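Local coordinates for glycosyl hydrolases family 31 family protein (Aspergillus niger, PDB 6DRU) that hydrolyses xyloglucan oligosaccharides, releasing alpha-xylose from their non-reducing terminal glucose as a family 31 alpha-xylosidase, at residues G707-E710 and E711-G715. Sequence-based numbering, arbitrary orientation.
With NAG (2-acetamido-2-deoxy-beta-D-glucopyranose), chain K.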
loop_
_atom_site.group_PDB
_atom_site.type_symbol
_atom_site.label_atom_id
_atom_site.label_comp_id
_atom_site.label_asym_id
_atom_site.label_seq_id
_atom_site.Cartn_x
_atom_site.Cartn_y
_atom_site.Cartn_z
ATOM N N GLY A 707 21.119 18.060 -55.235
ATOM C CA GLY A 707 20.810 17.618 -56.576
ATOM C C GLY A 707 19.938 18.637 -57.295
ATOM O O GLY A 707 19.774 19.783 -56.872
ATOM N N SER A 708 19.377 18.193 -58.414
ATOM C CA SER A 708 18.505 19.050 -59.201
ATOM C C SER A 708 17.089 19.040 -58.639
ATOM O O SER A 708 16.637 18.057 -58.044
ATOM C CB SER A 708 18.489 18.609 -60.665
ATOM O OG SER A 708 17.306 19.047 -61.312
ATOM N N ARG A 709 16.385 20.155 -58.836
ATOM C CA ARG A 709 15.013 20.245 -58.354
ATOM C C ARG A 709 14.094 19.329 -59.146
ATOM O O ARG A 709 13.160 18.737 -58.589
ATOM C CB ARG A 709 14.511 21.685 -58.453
ATOM C CG ARG A 709 13.013 21.816 -58.222
ATOM C CD ARG A 709 12.451 23.083 -58.835
ATOM N NE ARG A 709 12.946 24.288 -58.186
ATOM C CZ ARG A 709 12.239 25.406 -58.072
ATOM N NH1 ARG A 709 11.007 25.464 -58.560
ATOM N NH2 ARG A 709 12.760 26.460 -57.462
ATOM N N GLU A 710 14.356 19.181 -60.443
ATOM C CA GLU A 710 13.468 18.400 -61.289
ATOM C C GLU A 710 13.559 16.910 -60.980
ATOM O O GLU A 710 12.602 16.174 -61.246
ATOM C CB GLU A 710 13.776 18.693 -62.762
ATOM C CG GLU A 710 12.881 17.982 -63.763
ATOM C CD GLU A 710 13.517 16.737 -64.337
ATOM O OE1 GLU A 710 14.620 16.363 -63.882
ATOM O OE2 GLU A 710 12.909 16.138 -65.250
ATOM N N GLU A 711 14.675 16.453 -60.402
ATOM C CA GLU A 711 14.785 15.051 -60.011
ATOM C C GLU A 711 14.022 14.771 -58.724
ATOM O O GLU A 711 13.329 13.752 -58.621
ATOM C CB GLU A 711 16.246 14.653 -59.808
ATOM C CG GLU A 711 17.247 15.366 -60.678
ATOM C CD GLU A 711 18.671 15.056 -60.257
ATOM O OE1 GLU A 711 19.183 13.977 -60.624
ATOM O OE2 GLU A 711 19.269 15.882 -59.535
ATOM N N LEU A 712 14.142 15.656 -57.732
ATOM C CA LEU A 712 13.419 15.454 -56.482
ATOM C C LEU A 712 11.917 15.565 -56.689
ATOM O O LEU A 712 11.148 14.854 -56.032
ATOM C CB LEU A 712 13.914 16.445 -55.420
ATOM C CG LEU A 712 13.402 17.886 -55.344
ATOM C CD1 LEU A 712 12.168 17.997 -54.459
ATOM C CD2 LEU A 712 14.504 18.804 -54.838
ATOM N N LEU A 713 11.479 16.433 -57.605
ATOM C CA LEU A 713 10.066 16.491 -57.952
ATOM C C LEU A 713 9.606 15.240 -58.686
ATOM O O LEU A 713 8.399 14.987 -58.759
ATOM C CB LEU A 713 9.784 17.732 -58.799
ATOM C CG LEU A 713 9.109 18.916 -58.104
ATOM C CD1 LEU A 713 9.920 19.388 -56.912
ATOM C CD2 LEU A 713 8.894 20.055 -59.086
ATOM N N SER A 714 10.540 14.452 -59.231
ATOM C CA SER A 714 10.188 13.213 -59.913
ATOM C C SER A 714 9.979 12.050 -58.951
ATOM O O SER A 714 9.292 11.088 -59.309
ATOM C CB SER A 714 11.272 12.838 -60.926
ATOM O OG SER A 714 12.362 12.203 -60.279
ATOM N N GLY A 715 10.549 12.119 -57.746
ATOM C CA GLY A 715 10.450 11.073 -56.761
ATOM C C GLY A 715 11.623 10.107 -56.743
ATOM O O GLY A 715 11.893 9.497 -55.702
HETATM C C1 NAG K . 14.586 28.154 -60.383
HETATM C C2 NAG K . 13.727 29.251 -60.964
HETATM C C3 NAG K . 12.343 28.782 -61.212
HETATM C C4 NAG K . 12.355 27.510 -62.034
HETATM C C5 NAG K . 13.278 26.484 -61.411
HETATM C C6 NAG K . 13.383 25.271 -62.309
HETATM C C7 NAG K . 14.283 31.602 -60.487
HETATM C C8 NAG K . 14.892 31.748 -61.866
HETATM N N2 NAG K . 13.720 30.365 -60.080
HETATM O O3 NAG K . 11.616 29.808 -61.851
HETATM O O4 NAG K . 11.051 26.982 -62.099
HETATM O O5 NAG K . 14.558 27.042 -61.241
HETATM O O6 NAG K . 14.286 24.347 -61.744
HETATM O O7 NAG K . 14.275 32.547 -59.724
#
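The guanidinium of Arg709 lies under the N-acetylglucosamine ring of a glycan carried by the protein: the sugar's C5 sits over the centre of one face, with Arg709 CZ 3.7 Å from NAG C5. Trp680 makes a cation-pi contact with the same group. Further back, the aliphatic part of Arg709 runs alongside Leu713, touching it where Arg709 CG lies 4.1 Å from Leu713 CD1. A second flat group, the Glu711 carboxylate, turns back to the start of the helix. Glu711 OE2 accepts from Ser708 N at 2.6 Å, the N-H arriving almost in line with the C-O bond, while Glu711 CG packs against Ser708 CB, 3.5 Å away. Ser708 OG, held anti to its own nitrogen (chi1 157°), accepts instead from Glu710 N at 3.1 Å, the capping bond. Together Ser708 and Glu711 make a capping box, with Ser708 as N-cap of the short helix 709-712 that follows strand 703-705 in the C-terminal part of this glycosidase. The carboxylate's negative charge at this N-terminal end would probably suit the helix dipole. One turn on, Leu713 N donates to Arg709 O at 3.0 Å, while the bond from Leu712 N to Ser708 O is weak. The Leu712 side chain touches Arg648. Gly715 then leaves the helical path with positive phi, its carbonyl hydrogen-bonded by Ser601 OG.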